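Local coordinates for Ice-binding protein (Colwellia, PDB 3WP9) that binds to the surface of ice crystals, inhibiting their growth and recrystallization, which may protect membranes from freezing injury, at residues Asn86-Arg91 against Phe164-Gly169. Residues are numbered along the deposited sequence; the frame is centred on the assembly and turned at random.
Sequences NDAAGR and FWQVAG
Gln166 projects from strand 163-167 toward the helix and lays its side chain against Ala88 and Ala89, in the last turn of helix 71-89. At the root of the chain the CB of Gln166 meets the CB of Ala88 at 3.9 Å, both residues buried. From there CG leaves anti to the backbone N (chi1 172°) and the chain bends at chi2 (-94°), which carries the amide past Ala88 and alongside the next alanine. The tightest packing is here: Ala89 CB sits 3.6 Å from CD of Gln166, and the amide oxygen OE1 comes to 3.5 Å from Ala89 CA, a van der Waals approach. The amide's polar grip lies one residue before the segment: NE2 of Gln166 is hydrogen-bonded to the hydroxyl of Tyr85, on the same helix.

The strand belongs to the parallel sheet of a right-handed beta-helix, and the long helix 71-89 packs along the outside of that sheet, the usual build of this ice-binding family. Trp165 points the other way, away from the helix, while Phe164 faces the helix side but packs on Val6 and Ile137 instead.

Ala88 is shut in, whereas Ala89, touched as closely, is partly exposed, and the chain beyond it opens to solvent at Gly90. The chain turns here, with Gly90 N bonded to Asp87 O at 3.1 Å. Arg91 then folds back and forms a side-on salt bridge with Asp87 through two hydrogen bonds, NE to OD1 at 2.9 Å and NH2 to OD2 at 3.1 Å. The carboxylate lies at the in-plane edge of the guanidinium, although NE meets OD1 from above the carboxylate plane. Gln139 NE2 bonds Ala88 O and Arg91 O, tying the helix end to neighbouring strand 136-140.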
loop_
_atom_site.group_PDB
_atom_site.type_symbol
_atom_site.label_atom_id
_atom_site.label_comp_id
_atom_site.label_asym_id
_atom_site.label_seq_id
_atom_site.Cartn_x
_atom_site.Cartn_y
_atom_site.Cartn_z
ATOM N N ASN A 86 7.792 8.521 7.279
ATOM C CA ASN A 86 8.701 8.741 8.376
ATOM C C ASN A 86 7.988 8.680 9.743
ATOM O O ASN A 86 8.562 8.219 10.732
ATOM C CB ASN A 86 9.385 10.101 8.225
ATOM C CG ASN A 86 10.419 10.125 7.151
ATOM O OD1 ASN A 86 11.168 9.141 6.916
ATOM N ND2 ASN A 86 10.536 11.308 6.498
ATOM N N ASP A 87 6.731 9.080 9.761
ATOM C CA ASP A 87 5.887 9.006 10.960
ATOM C C ASP A 87 5.778 7.517 11.384
ATOM O O ASP A 87 6.106 7.114 12.510
ATOM C CB ASP A 87 4.506 9.585 10.654
ATOM C CG ASP A 87 3.574 9.455 11.789
ATOM O OD1 ASP A 87 4.098 9.325 12.927
ATOM O OD2 ASP A 87 2.357 9.543 11.583
ATOM N N ALA A 88 5.365 6.675 10.454
ATOM C CA ALA A 88 5.302 5.246 10.758
ATOM C C ALA A 88 6.637 4.634 11.215
ATOM O O ALA A 88 6.684 3.860 12.137
ATOM C CB ALA A 88 4.822 4.515 9.477
ATOM N N ALA A 89 7.746 4.951 10.541
ATOM C CA ALA A 89 9.024 4.355 10.833
ATOM C C ALA A 89 9.454 4.736 12.257
ATOM O O ALA A 89 10.225 4.008 12.869
ATOM C CB ALA A 89 10.041 4.842 9.819
ATOM N N GLY A 90 8.930 5.848 12.792
ATOM C CA GLY A 90 9.528 6.404 14.032
ATOM C C GLY A 90 8.744 6.060 15.278
ATOM O O GLY A 90 9.097 6.528 16.384
ATOM N N ARG A 91 7.675 5.274 15.151
ATOM C CA ARG A 91 6.796 5.060 16.296
ATOM C C ARG A 91 7.484 4.197 17.313
ATOM O O ARG A 91 8.306 3.322 16.973
ATOM C CB ARG A 91 5.490 4.403 15.930
ATOM C CG ARG A 91 4.659 5.235 15.046
ATOM C CD ARG A 91 4.317 6.577 15.672
ATOM N NE ARG A 91 3.356 7.235 14.786
ATOM C CZ ARG A 91 2.039 7.072 14.777
ATOM N NH1 ARG A 91 1.414 6.244 15.635
ATOM N NH2 ARG A 91 1.316 7.760 13.901
ATOM N N PHE A 164 -0.567 -0.370 8.810
ATOM C CA PHE A 164 0.465 0.455 8.078
ATOM C C PHE A 164 1.689 -0.342 7.932
ATOM O O PHE A 164 2.280 -0.774 8.914
ATOM C CB PHE A 164 0.707 1.836 8.770
ATOM C CG PHE A 164 -0.550 2.663 8.918
ATOM C CD1 PHE A 164 -1.003 3.566 7.930
ATOM C CD2 PHE A 164 -1.329 2.492 10.078
ATOM C CE1 PHE A 164 -2.203 4.314 8.070
ATOM C CE2 PHE A 164 -2.519 3.198 10.205
ATOM C CZ PHE A 164 -2.957 4.121 9.245
ATOM N N TRP A 165 2.111 -0.562 6.654
ATOM C CA TRP A 165 3.308 -1.354 6.354
ATOM C C TRP A 165 4.348 -0.361 5.882
ATOM O O TRP A 165 4.212 0.250 4.807
ATOM C CB TRP A 165 3.078 -2.352 5.228
ATOM C CG TRP A 165 1.891 -3.340 5.469
ATOM C CD1 TRP A 165 0.604 -3.151 5.155
ATOM C CD2 TRP A 165 2.036 -4.650 5.964
ATOM N NE1 TRP A 165 -0.116 -4.307 5.442
ATOM C CE2 TRP A 165 0.751 -5.234 5.944
ATOM C CE3 TRP A 165 3.122 -5.403 6.417
ATOM C CZ2 TRP A 165 0.544 -6.541 6.376
ATOM C CZ3 TRP A 165 2.942 -6.668 6.819
ATOM C CH2 TRP A 165 1.629 -7.241 6.810
ATOM N N GLN A 166 5.311 -0.155 6.749
ATOM C CA GLN A 166 6.452 0.745 6.434
ATOM C C GLN A 166 7.624 -0.150 6.021
ATOM O O GLN A 166 8.170 -0.881 6.812
ATOM C CB GLN A 166 6.763 1.613 7.696
ATOM C CG GLN A 166 8.059 2.435 7.539
ATOM C CD GLN A 166 9.281 1.736 8.107
ATOM O OE1 GLN A 166 9.275 1.251 9.287
ATOM N NE2 GLN A 166 10.331 1.708 7.334
ATOM N N VAL A 167 7.984 -0.075 4.729
ATOM C CA VAL A 167 8.928 -1.042 4.152
ATOM C C VAL A 167 10.077 -0.224 3.566
ATOM O O VAL A 167 9.938 0.563 2.632
ATOM C CB VAL A 167 8.241 -1.871 3.040
ATOM C CG1 VAL A 167 9.207 -2.913 2.507
ATOM C CG2 VAL A 167 6.912 -2.534 3.608
ATOM N N ALA A 168 11.223 -0.437 4.168
ATOM C CA ALA A 168 12.424 0.300 3.724
ATOM C C ALA A 168 13.040 -0.252 2.448
ATOM O O ALA A 168 13.772 0.492 1.767
ATOM C CB ALA A 168 13.430 0.348 4.896
ATOM N N GLY A 169 12.773 -1.545 2.119
ATOM C CA GLY A 169 13.159 -2.194 0.856
ATOM C C GLY A 169 12.092 -2.110 -0.172
ATOM O O GLY A 169 11.513 -1.015 -0.389
#